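Local coordinates for protein aspartate carbamoyltransferase (Leishmania major, PDB 7K46) that probably catalyses the transfer of a carbamoyl group from carbamoyl phosphate to L-aspartate, giving N-carbamoyl-L-aspartate, an early step of pyrimidine biosynthesis, at residues 31-36 and 148-153; 142-147 and 308-313; 94-99 and 120-125; 102-105 and 109-112. All blocks are in the same frame, centred on the assembly; numbering follows the deposited sequence. Where two conformers were deposited one is given.

Interaction 1 (31-36 and 148-153)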
loop_
_atom_site.group_PDB
_atom_site.type_symbol
_atom_site.label_atom_id
_atom_site.label_comp_id
_atom_site.label_asym_id
_atom_site.label_seq_id
_atom_site.Cartn_x
_atom_site.Cartn_y
_atom_site.Cartn_z
ATOM N N GLN A 31 -8.813 22.699 18.884
ATOM C CA GLN A 31 -7.974 23.834 18.502
ATOM C C GLN A 31 -6.758 23.382 17.697
ATOM O O GLN A 31 -6.361 24.044 16.731
ATOM C CB GLN A 31 -7.531 24.613 19.744
ATOM C CG GLN A 31 -6.875 25.955 19.422
ATOM C CD GLN A 31 -7.813 26.887 18.673
ATOM O OE1 GLN A 31 -8.886 27.234 19.170
ATOM N NE2 GLN A 31 -7.423 27.278 17.461
ATOM N N LEU A 32 -6.156 22.255 18.080
ATOM C CA LEU A 32 -4.987 21.756 17.360
ATOM C C LEU A 32 -5.360 21.329 15.946
ATOM O O LEU A 32 -4.631 21.621 14.992
ATOM C CB LEU A 32 -4.346 20.594 18.136
ATOM C CG LEU A 32 -3.125 19.880 17.527
ATOM C CD1 LEU A 32 -2.027 20.884 17.217
ATOM C CD2 LEU A 32 -2.603 18.781 18.476
ATOM N N ALA A 33 -6.506 20.657 15.787
ATOM C CA ALA A 33 -6.943 20.254 14.454
ATOM C C ALA A 33 -7.191 21.469 13.570
ATOM O O ALA A 33 -6.788 21.492 12.400
ATOM C CB ALA A 33 -8.203 19.387 14.549
ATOM N N LEU A 34 -7.830 22.503 14.120
ATOM C CA LEU A 34 -8.087 23.704 13.333
ATOM C C LEU A 34 -6.792 24.428 12.989
ATOM O O LEU A 34 -6.649 24.955 11.880
ATOM C CB LEU A 34 -9.038 24.632 14.089
ATOM C CG LEU A 34 -10.464 24.098 14.261
ATOM C CD1 LEU A 34 -11.318 25.086 15.081
ATOM C CD2 LEU A 34 -11.109 23.822 12.913
ATOM N N ASP A 35 -5.838 24.470 13.928
ATOM C CA ASP A 35 -4.555 25.114 13.647
ATOM C C ASP A 35 -3.807 24.377 12.541
ATOM O O ASP A 35 -3.213 25.003 11.653
ATOM C CB ASP A 35 -3.712 25.192 14.923
ATOM C CG ASP A 35 -4.287 26.168 15.951
ATOM O OD1 ASP A 35 -5.191 26.950 15.597
ATOM O OD2 ASP A 35 -3.833 26.160 17.114
ATOM N N MET A 36 -3.852 23.044 12.561
ATOM C CA MET A 36 -3.255 22.271 11.478
ATOM C C MET A 36 -3.995 22.485 10.165
ATOM O O MET A 36 -3.364 22.554 9.102
ATOM C CB MET A 36 -3.236 20.786 11.840
ATOM C CG MET A 36 -2.234 20.478 12.923
ATOM S SD MET A 36 -2.300 18.742 13.357
ATOM C CE MET A 36 -0.819 18.630 14.354
ATOM N N ASP A 148 -16.870 14.212 14.574
ATOM C CA ASP A 148 -18.230 14.746 14.560
ATOM C C ASP A 148 -18.321 16.000 15.421
ATOM O O ASP A 148 -18.948 16.995 15.030
ATOM C CB ASP A 148 -19.231 13.694 15.057
ATOM C CG ASP A 148 -19.401 12.513 14.092
ATOM O OD1 ASP A 148 -18.956 12.588 12.921
ATOM O OD2 ASP A 148 -19.987 11.494 14.526
ATOM N N ILE A 149 -17.700 15.971 16.601
ATOM C CA ILE A 149 -17.707 17.141 17.480
ATOM C C ILE A 149 -16.976 18.303 16.826
ATOM O O ILE A 149 -17.440 19.450 16.860
ATOM C CB ILE A 149 -17.086 16.793 18.844
ATOM C CG1 ILE A 149 -17.986 15.825 19.608
ATOM C CG2 ILE A 149 -16.825 18.051 19.656
ATOM C CD1 ILE A 149 -17.346 15.366 20.887
ATOM N N LEU A 150 -15.803 18.028 16.244
ATOM C CA LEU A 150 -15.059 19.076 15.541
ATOM C C LEU A 150 -15.893 19.701 14.427
ATOM O O LEU A 150 -15.884 20.928 14.251
ATOM C CB LEU A 150 -13.762 18.507 14.967
ATOM C CG LEU A 150 -12.964 19.432 14.039
ATOM C CD1 LEU A 150 -12.579 20.750 14.741
ATOM C CD2 LEU A 150 -11.727 18.700 13.546
ATOM N N THR A 151 -16.606 18.875 13.660
ATOM C CA THR A 151 -17.422 19.387 12.563
ATOM C C THR A 151 -18.469 20.361 13.079
ATOM O O THR A 151 -18.637 21.457 12.534
ATOM C CB THR A 151 -18.086 18.231 11.813
ATOM O OG1 THR A 151 -17.074 17.355 11.288
ATOM C CG2 THR A 151 -18.927 18.770 10.634
ATOM N N ILE A 152 -19.184 19.981 14.139
ATOM C CA ILE A 152 -20.186 20.883 14.703
ATOM C C ILE A 152 -19.527 22.182 15.136
ATOM O O ILE A 152 -19.970 23.279 14.772
ATOM C CB ILE A 152 -20.922 20.207 15.873
ATOM C CG1 ILE A 152 -21.683 18.975 15.388
ATOM C CG2 ILE A 152 -21.883 21.191 16.539
ATOM C CD1 ILE A 152 -22.218 18.114 16.512
ATOM N N HIS A 153 -18.438 22.076 15.897
ATOM C CA HIS A 153 -17.787 23.276 16.424
ATOM C C HIS A 153 -17.286 24.181 15.304
ATOM O O HIS A 153 -17.442 25.409 15.360
ATOM C CB HIS A 153 -16.625 22.893 17.333
ATOM C CG HIS A 153 -15.905 24.077 17.900
ATOM N ND1 HIS A 153 -16.231 24.630 19.121
ATOM C CD2 HIS A 153 -14.906 24.839 17.395
ATOM C CE1 HIS A 153 -15.452 25.672 19.350
ATOM N NE2 HIS A 153 -14.640 25.822 18.318
#

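Interaction 2 (142-147 and 308-313)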
loop_
_atom_site.group_PDB
_atom_site.type_symbol
_atom_site.label_atom_id
_atom_site.label_comp_id
_atom_site.label_asym_id
_atom_site.label_seq_id
_atom_site.Cartn_x
_atom_site.Cartn_y
_atom_site.Cartn_z
ATOM N N PRO A 142 -13.624 6.175 18.447
ATOM C CA PRO A 142 -13.292 7.464 19.076
ATOM C C PRO A 142 -13.002 8.574 18.087
ATOM O O PRO A 142 -13.383 9.718 18.357
ATOM C CB PRO A 142 -12.062 7.127 19.943
ATOM C CG PRO A 142 -11.553 5.793 19.425
ATOM C CD PRO A 142 -12.809 5.082 19.005
ATOM N N THR A 143 -12.355 8.281 16.945
ATOM C CA THR A 143 -12.053 9.372 16.021
ATOM C C THR A 143 -13.286 9.807 15.230
ATOM O O THR A 143 -13.365 10.973 14.838
ATOM C CB THR A 143 -10.891 9.015 15.082
ATOM O OG1 THR A 143 -11.233 7.905 14.248
ATOM C CG2 THR A 143 -9.635 8.683 15.877
ATOM N N GLN A 144 -14.270 8.922 15.024
ATOM C CA GLN A 144 -15.543 9.375 14.451
ATOM C C GLN A 144 -16.273 10.314 15.412
ATOM O O GLN A 144 -16.745 11.383 15.013
ATOM C CB GLN A 144 -16.437 8.184 14.090
ATOM C CG GLN A 144 -17.737 8.608 13.383
ATOM C CD GLN A 144 -17.487 9.004 11.933
ATOM O OE1 GLN A 144 -16.903 8.233 11.180
ATOM N NE2 GLN A 144 -17.911 10.210 11.544
ATOM N N ALA A 145 -16.397 9.923 16.685
ATOM C CA ALA A 145 -17.021 10.813 17.665
ATOM C C ALA A 145 -16.323 12.170 17.702
ATOM O O ALA A 145 -16.974 13.221 17.687
ATOM C CB ALA A 145 -16.995 10.172 19.056
ATOM N N LEU A 146 -14.990 12.164 17.754
ATOM C CA LEU A 146 -14.246 13.412 17.884
ATOM C C LEU A 146 -14.328 14.251 16.612
ATOM O O LEU A 146 -14.442 15.480 16.683
ATOM C CB LEU A 146 -12.792 13.110 18.242
ATOM C CG LEU A 146 -12.663 12.632 19.689
ATOM C CD1 LEU A 146 -11.271 12.060 19.902
ATOM C CD2 LEU A 146 -12.926 13.774 20.650
ATOM N N LEU A 147 -14.271 13.618 15.439
ATOM C CA LEU A 147 -14.441 14.398 14.215
ATOM C C LEU A 147 -15.861 14.946 14.085
ATOM O O LEU A 147 -16.049 16.030 13.517
ATOM C CB LEU A 147 -14.066 13.564 12.977
ATOM C CG LEU A 147 -15.044 12.583 12.327
ATOM C CD1 LEU A 147 -15.954 13.285 11.310
ATOM C CD2 LEU A 147 -14.254 11.462 11.629
ATOM N N PHE A 308 -19.722 16.228 3.632
ATOM C CA PHE A 308 -18.461 16.027 2.925
ATOM C C PHE A 308 -17.310 16.732 3.641
ATOM O O PHE A 308 -16.233 16.154 3.812
ATOM C CB PHE A 308 -18.578 16.517 1.472
ATOM C CG PHE A 308 -19.698 15.868 0.706
ATOM C CD1 PHE A 308 -19.813 14.482 0.658
ATOM C CD2 PHE A 308 -20.639 16.643 0.035
ATOM C CE1 PHE A 308 -20.852 13.870 -0.047
ATOM C CE2 PHE A 308 -21.671 16.040 -0.675
ATOM C CZ PHE A 308 -21.782 14.656 -0.709
ATOM N N ARG A 309 -17.521 17.981 4.068
ATOM C CA ARG A 309 -16.517 18.666 4.881
ATOM C C ARG A 309 -16.212 17.897 6.164
ATOM O O ARG A 309 -15.074 17.923 6.656
ATOM C CB ARG A 309 -16.994 20.080 5.213
ATOM C CG ARG A 309 -17.119 21.003 3.986
ATOM C CD ARG A 309 -17.389 22.469 4.386
ATOM N NE ARG A 309 -18.666 22.664 5.069
ATOM C CZ ARG A 309 -19.830 22.802 4.444
ATOM N NH1 ARG A 309 -19.922 22.720 3.125
ATOM N NH2 ARG A 309 -20.930 23.029 5.161
ATOM N N GLN A 310 -17.222 17.214 6.711
ATOM C CA GLN A 310 -17.056 16.376 7.897
ATOM C C GLN A 310 -15.873 15.413 7.747
ATOM O O GLN A 310 -15.109 15.193 8.699
ATOM C CB GLN A 310 -18.378 15.624 8.121
ATOM C CG GLN A 310 -18.514 14.759 9.365
ATOM C CD GLN A 310 -19.935 14.206 9.506
ATOM O OE1 GLN A 310 -20.850 14.630 8.788
ATOM N NE2 GLN A 310 -20.130 13.284 10.450
ATOM N N MET A 311 -15.700 14.835 6.555
ATOM C CA MET A 311 -14.577 13.923 6.331
ATOM C C MET A 311 -13.242 14.643 6.389
ATOM O O MET A 311 -12.244 14.058 6.832
ATOM C CB MET A 311 -14.721 13.212 4.982
ATOM C CG MET A 311 -15.807 12.147 4.988
ATOM S SD MET A 311 -15.893 11.260 3.427
ATOM C CE MET A 311 -16.782 12.433 2.398
ATOM N N ARG A 312 -13.193 15.899 5.934
ATOM C CA ARG A 312 -11.946 16.651 6.005
ATOM C C ARG A 312 -11.639 17.059 7.443
ATOM O O ARG A 312 -10.476 17.038 7.871
ATOM C CB ARG A 312 -12.016 17.864 5.077
ATOM C CG ARG A 312 -10.713 18.663 4.998
ATOM C CD ARG A 312 -10.568 19.344 3.642
ATOM N NE ARG A 312 -9.341 20.119 3.506
ATOM C CZ ARG A 312 -8.220 19.648 2.974
ATOM N NH1 ARG A 312 -8.100 18.371 2.638
ATOM N NH2 ARG A 312 -7.196 20.480 2.767
ATOM N N TYR A 313 -12.666 17.406 8.222
ATOM C CA TYR A 313 -12.440 17.548 9.655
ATOM C C TYR A 313 -11.906 16.255 10.257
ATOM O O TYR A 313 -11.072 16.300 11.166
ATOM C CB TYR A 313 -13.723 17.990 10.362
ATOM C CG TYR A 313 -14.147 19.389 9.986
ATOM C CD1 TYR A 313 -13.320 20.475 10.239
ATOM C CD2 TYR A 313 -15.381 19.623 9.384
ATOM C CE1 TYR A 313 -13.701 21.771 9.888
ATOM C CE2 TYR A 313 -15.777 20.911 9.035
ATOM C CZ TYR A 313 -14.929 21.979 9.285
ATOM O OH TYR A 313 -15.332 23.252 8.938
#

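Interaction 3 (94-99 and 120-125). With EDO (1,2-ethanediol), chain B.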
loop_
_atom_site.group_PDB
_atom_site.type_symbol
_atom_site.label_atom_id
_atom_site.label_comp_id
_atom_site.label_asym_id
_atom_site.label_seq_id
_atom_site.Cartn_x
_atom_site.Cartn_y
_atom_site.Cartn_z
ATOM N N GLU A 94 -2.437 -17.415 12.996
ATOM C CA GLU A 94 -1.839 -17.184 14.302
ATOM C C GLU A 94 -2.768 -16.322 15.161
ATOM O O GLU A 94 -3.705 -15.688 14.668
ATOM C CB GLU A 94 -0.461 -16.528 14.159
ATOM C CG GLU A 94 -0.467 -15.236 13.386
ATOM C CD GLU A 94 0.846 -14.459 13.488
ATOM O OE1 GLU A 94 1.898 -15.062 13.812
ATOM O OE2 GLU A 94 0.816 -13.226 13.249
ATOM N N THR A 95 -2.504 -16.309 16.465
ATOM C CA THR A 95 -3.311 -15.497 17.371
ATOM C C THR A 95 -3.206 -14.016 17.021
ATOM O O THR A 95 -2.205 -13.547 16.466
ATOM C CB THR A 95 -2.870 -15.703 18.820
ATOM O OG1 THR A 95 -1.520 -15.248 18.968
ATOM C CG2 THR A 95 -2.967 -17.165 19.202
ATOM N N LEU A 96 -4.265 -13.266 17.347
ATOM C CA LEU A 96 -4.214 -11.817 17.177
ATOM C C LEU A 96 -3.081 -11.217 17.998
ATOM O O LEU A 96 -2.404 -10.283 17.547
ATOM C CB LEU A 96 -5.552 -11.189 17.575
ATOM C CG LEU A 96 -5.574 -9.652 17.664
ATOM C CD1 LEU A 96 -5.285 -9.022 16.314
ATOM C CD2 LEU A 96 -6.902 -9.157 18.225
ATOM N N GLN A 97 -2.847 -11.761 19.197
ATOM C CA GLN A 97 -1.751 -11.288 20.035
ATOM C C GLN A 97 -0.415 -11.395 19.312
ATOM O O GLN A 97 0.379 -10.448 19.320
ATOM C CB GLN A 97 -1.708 -12.073 21.350
ATOM C CG GLN A 97 -2.864 -11.760 22.310
ATOM C CD GLN A 97 -4.085 -12.651 22.095
ATOM O OE1 GLN A 97 -4.305 -13.190 21.003
ATOM N NE2 GLN A 97 -4.889 -12.807 23.146
ATOM N N ASP A 98 -0.143 -12.547 18.685
ATOM C CA ASP A 98 1.128 -12.698 17.979
ATOM C C ASP A 98 1.232 -11.731 16.813
ATOM O O ASP A 98 2.326 -11.241 16.502
ATOM C CB ASP A 98 1.309 -14.134 17.484
ATOM C CG ASP A 98 1.745 -15.080 18.590
ATOM O OD1 ASP A 98 1.959 -14.607 19.734
ATOM O OD2 ASP A 98 1.866 -16.294 18.319
ATOM N N THR A 99 0.108 -11.441 16.151
ATOM C CA THR A 99 0.139 -10.471 15.063
ATOM C C THR A 99 0.485 -9.081 15.582
ATOM O O THR A 99 1.290 -8.367 14.967
ATOM C CB THR A 99 -1.201 -10.461 14.331
ATOM O OG1 THR A 99 -1.434 -11.762 13.771
ATOM C CG2 THR A 99 -1.187 -9.417 13.210
ATOM N N LEU A 120 -9.792 -5.625 20.642
ATOM C CA LEU A 120 -9.040 -4.486 21.156
ATOM C C LEU A 120 -8.439 -4.808 22.521
ATOM O O LEU A 120 -7.299 -4.412 22.808
ATOM C CB LEU A 120 -9.936 -3.248 21.228
ATOM C CG LEU A 120 -9.288 -1.934 21.660
ATOM C CD1 LEU A 120 -8.136 -1.533 20.727
ATOM C CD2 LEU A 120 -10.343 -0.827 21.710
ATOM N N GLU A 121 -9.205 -5.505 23.376
ATOM C CA GLU A 121 -8.698 -5.965 24.672
ATOM C C GLU A 121 -7.438 -6.799 24.489
ATOM O O GLU A 121 -6.390 -6.538 25.097
ATOM C CB GLU A 121 -9.749 -6.816 25.401
ATOM C CG GLU A 121 -11.132 -6.225 25.616
ATOM C CD GLU A 121 -12.141 -7.282 26.086
ATOM O OE1 GLU A 121 -11.712 -8.402 26.448
ATOM O OE2 GLU A 121 -13.357 -7.003 26.081
ATOM N N GLN A 122 -7.543 -7.832 23.652
ATOM C CA GLN A 122 -6.427 -8.739 23.417
ATOM C C GLN A 122 -5.219 -8.000 22.868
ATOM O O GLN A 122 -4.078 -8.280 23.262
ATOM C CB GLN A 122 -6.862 -9.836 22.455
ATOM C CG GLN A 122 -7.932 -10.748 23.018
ATOM C CD GLN A 122 -8.566 -11.601 21.946
ATOM O OE1 GLN A 122 -8.235 -11.477 20.766
ATOM N NE2 GLN A 122 -9.490 -12.466 22.345
ATOM N N ALA A 123 -5.447 -7.063 21.944
ATOM C CA ALA A 123 -4.342 -6.313 21.359
ATOM C C ALA A 123 -3.645 -5.462 22.412
ATOM O O ALA A 123 -2.412 -5.472 22.526
ATOM C CB ALA A 123 -4.850 -5.446 20.203
ATOM N N MET A 124 -4.421 -4.720 23.205
ATOM C CA MET A 124 -3.809 -3.894 24.238
ATOM C C MET A 124 -3.164 -4.726 25.340
ATOM O O MET A 124 -2.288 -4.215 26.042
ATOM C CB MET A 124 -4.847 -2.926 24.810
ATOM C CG MET A 124 -5.238 -1.848 23.781
ATOM S SD MET A 124 -6.211 -0.504 24.483
ATOM C CE MET A 124 -7.508 -1.430 25.305
ATOM N N SER A 125 -3.553 -5.995 25.491
ATOM C CA SER A 125 -2.947 -6.835 26.520
ATOM C C SER A 125 -1.477 -7.138 26.236
ATOM O O SER A 125 -0.748 -7.512 27.161
ATOM C CB SER A 125 -3.730 -8.147 26.676
ATOM O OG SER A 125 -3.336 -9.133 25.724
HETATM C C1 EDO B . -12.086 -12.283 18.843
HETATM O O1 EDO B . -12.398 -12.610 17.480
HETATM C C2 EDO B . -10.802 -11.461 18.891
HETATM O O2 EDO B . -9.725 -12.164 18.250
HETATM O O HOH W 1 -3.203 -11.926 25.861
#

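Interaction 4 (102-105 and 109-112)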
loop_
_atom_site.group_PDB
_atom_site.type_symbol
_atom_site.label_atom_id
_atom_site.label_comp_id
_atom_site.label_asym_id
_atom_site.label_seq_id
_atom_site.Cartn_x
_atom_site.Cartn_y
_atom_site.Cartn_z
ATOM N N THR A 102 4.049 -8.806 16.210
ATOM C CA THR A 102 4.753 -8.642 14.943
ATOM C C THR A 102 4.756 -7.176 14.509
ATOM O O THR A 102 5.800 -6.637 14.122
ATOM C CB THR A 102 4.107 -9.552 13.888
ATOM O OG1 THR A 102 4.204 -10.919 14.327
ATOM C CG2 THR A 102 4.817 -9.423 12.536
ATOM N N LEU A 103 3.605 -6.499 14.614
ATOM C CA LEU A 103 3.546 -5.076 14.276
ATOM C C LEU A 103 4.446 -4.245 15.187
ATOM O O LEU A 103 5.106 -3.302 14.729
ATOM C CB LEU A 103 2.103 -4.574 14.355
ATOM C CG LEU A 103 1.228 -4.674 13.107
ATOM C CD1 LEU A 103 1.108 -6.114 12.625
ATOM C CD2 LEU A 103 -0.159 -4.067 13.370
ATOM N N ASP A 104 4.476 -4.569 16.486
ATOM C CA ASP A 104 5.293 -3.808 17.433
ATOM C C ASP A 104 6.782 -3.955 17.176
ATOM O O ASP A 104 7.577 -3.173 17.717
ATOM C CB ASP A 104 5.028 -4.248 18.877
ATOM C CG ASP A 104 3.833 -3.567 19.495
ATOM O OD1 ASP A 104 3.526 -2.404 19.151
ATOM O OD2 ASP A 104 3.198 -4.208 20.354
ATOM N N SER A 105 7.190 -4.970 16.415
ATOM C CA SER A 105 8.610 -5.138 16.159
ATOM C C SER A 105 9.168 -4.009 15.298
ATOM O O SER A 105 10.375 -3.753 15.331
ATOM C CB SER A 105 8.868 -6.496 15.508
ATOM O OG SER A 105 8.428 -6.493 14.158
ATOM N N VAL A 109 3.073 3.232 15.950
ATOM C CA VAL A 109 1.661 3.344 16.298
ATOM C C VAL A 109 0.901 2.316 15.474
ATOM O O VAL A 109 1.229 2.069 14.307
ATOM C CB VAL A 109 1.119 4.784 16.083
ATOM C CG1 VAL A 109 1.205 5.211 14.612
ATOM C CG2 VAL A 109 -0.329 4.919 16.617
ATOM N N LEU A 110 -0.092 1.683 16.102
ATOM C CA LEU A 110 -0.951 0.720 15.432
ATOM C C LEU A 110 -2.351 1.305 15.305
ATOM O O LEU A 110 -2.777 2.102 16.145
ATOM C CB LEU A 110 -1.013 -0.605 16.211
ATOM C CG LEU A 110 0.293 -1.225 16.727
ATOM C CD1 LEU A 110 0.017 -2.630 17.285
ATOM C CD2 LEU A 110 1.310 -1.298 15.613
ATOM N N VAL A 111 -3.060 0.927 14.237
ATOM C CA VAL A 111 -4.464 1.308 14.049
ATOM C C VAL A 111 -5.254 0.021 13.856
ATOM O O VAL A 111 -5.069 -0.672 12.847
ATOM C CB VAL A 111 -4.665 2.257 12.853
ATOM C CG1 VAL A 111 -6.145 2.680 12.744
ATOM C CG2 VAL A 111 -3.753 3.494 12.957
ATOM N N LEU A 112 -6.141 -0.297 14.805
ATOM C CA LEU A 112 -6.875 -1.561 14.800
ATOM C C LEU A 112 -8.345 -1.343 14.452
ATOM O O LEU A 112 -9.041 -0.549 15.103
ATOM C CB LEU A 112 -6.776 -2.275 16.154
ATOM C CG LEU A 112 -7.565 -3.593 16.212
ATOM C CD1 LEU A 112 -6.906 -4.661 15.317
ATOM C CD2 LEU A 112 -7.720 -4.098 17.646
#

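Interaction 1 (31-36 and 148-153)
A33 and L34 of helix 23-41 meet L150 of helix 142-156 in a helix-helix crossing of the carbamoyl phosphate-binding domain. The axes of segments 31-36 and 148-153 pass 11.0 Å apart at -68°, so the meeting is confined to about one turn of each helix. L150 is the residue that meets both A33 and L34: its CG lies anti to the backbone N (chi1 172°), which sends the isobutyl group outward and lets its two methyls take separate partners. L150 CD2 presses on A33 CB at 3.7 Å, where the single methyl of an alanine lets the leucine come close, with the CA atoms of A33 and L150 8.3 Å apart. L150 CD1 goes to L34 and touches L34 CD2 at 3.9 Å, the two leucines sliding past each other in opposite directions.

Helix 142-156 is one of two long helices that join the two domains of a carbamoyltransferase, so this contact lays the N-terminal helix against the interdomain junction. I149, the neighbouring residue, packs on L182 and L183 of helix 174-186 and on I26 and I30 of helix 23-41. The buried carboxylate of D148 suits its place because Y239, Q144 and Q310 all bond it. H153 offers the edge of its imidazole, near the ring plane, to L34, with CD2 of H153 4.3 Å from CD1 of L34. Within helix 23-41, Q31 NE2 donates to D35 OD1, one turn later, over 2.9 Å, meeting the carboxylate from above its plane.

Interaction 2 (142-147 and 308-313)
CG of L147 sits between its backbone N and carbonyl carbon (chi1 83°), a crowded position for a helical leucine, and this turns its CD1 onto Q310. The side chain of Q310 in turn starts anti to the backbone N (chi1 -175°) and runs extended, reaching across L147 at about a right angle toward Q144. The two helices involved, 142-156 and 309-326, are the pair that bridges the carbamoyl phosphate and aspartate domains in this family. P142, T143 and Q144 are the last three residues of the His-Pro-x-Gln motif of carbamoyltransferases, which in relatives lines the carbamoyl phosphate site.

L147 CD1 lies 3.3 Å from the carbonyl oxygen of Q310 and 3.5 Å from its CG, so one methyl wedges against both the backbone and the stem of the glutamine. A leucine suits this buried spot because it fills the space under the aliphatic part of Q310 and leaves the amide to its polar partners. The amides of Q144 and Q310 come together at NE2 and NE2, 3.9 Å apart, with their planes 74° apart. They are not bonded to each other: both nitrogens donate to OD1 of D148, so a single carboxylate oxygen ties the two helices together, and its negative charge would fit well between two N-H donors. OE1 of Q310 accepts from the backbone N of H287, which fixes the rotation of that amide. Y313 turns its CB toward the first helix but carries its hydroxyl away to E155. At this closest point of the backbones, where CA of L147 and CA of Y313 are 5.9 Å apart, Y313 CB stands 4.4 Å from L147 O.

Interaction 3 (94-99 and 120-125)
S125 OG is gripped twice: it donates to the carbonyl oxygen of Q122, one turn back in its helix, at 2.7 Å, and accepts from a water at 2.8 Å. That water also takes a weak bond from Q97 NE2 at 3.3 Å, making a thin polar bridge between helices 96-104 and 117-126. Long, flexible glutamines and a serine suit this surface, where water can complete their bonds. The two glutamine side chains pass at a slant, though their amide planes are only 15° apart, and they are not bonded to each other: Q97, bent at chi2, rests its NE2 on the aliphatic Q122 CB at 3.6 Å. L96 CD2 comes within 3.7 Å of Q122 OE1, the oxygen that also accepts from O2 of a 1,2-ethanediol, probably left by the crystallisation liquor, at 3.0 Å. T95 is the N-cap, its OG1 accepting from D98 N at 3.0 Å. The carboxylate of D98 makes a salt bridge with R291 of the third subunit, while E94 pairs with R64 there. Both helices rest on the domain's parallel sheet, L96 on L57 of strand 53-58 and A123 on I131 of strand 131-133.

Interaction 4 (102-105 and 109-112)
L103 and L110 cross obliquely, while D104 lies across the end of L110 at about a right angle, so one strand leucine is held by two successive residues, L103 and D104. L110 faces the helix, and with CG anti to the carbonyl carbon (chi1 -46°) both methyls reach it. L110 CD2 meets CB of L103 at 3.6 Å, a close fit of methyl against the root of the opposite side chain. L110 CD1 lies nearer the aspartate, 4.0 Å from D104 OD1. That oxygen does not depend on the leucine for a partner: OD1 is hydrogen-bonded to ND1 of H129 and OD2 to the backbone N of T128. The buried carboxylate is therefore satisfied, and D104 suits its place by pinning the loop before strand 131-133 while OD1 also rests against a methyl of L110.

The carbonyl oxygen of T102 is gripped by two donors of S105, the backbone N at 3.2 Å and OG at 2.6 Å, the hydroxyl approaching in the carbonyl plane. R64 of the third subunit bonds T102 OG1, and R312 of that subunit bonds the carbonyl oxygen of S105.

Helix 96-104 is the helical leg of a beta-alpha-beta crossover from strand 79-80 to strand 109-113, which runs parallel between strands 53-58 and 131-133.

Overall arrangement
Interactions 1 and 2 share helix 142-156 and lie with centres 9 Å apart, joined through D148, whose carboxylate takes up Q310. Interaction 2 is fully buried at the domain junction and mixes leucine packing with amides anchored by charge; interaction 1 is apolar and only partly buried. Interactions 3 and 4 share helix 96-104, with centres 10 Å apart, and flank one sheet: 4 is a buried leucine contact edged by a satisfied carboxylate, 3 its water-bridged surface counterpart. L112 of strand 109-113 packs against L120 and A123, linking the two. Interactions 3 and 4 touch the third subunit and interaction 2 the second, whereas interaction 1 meets no other subunit.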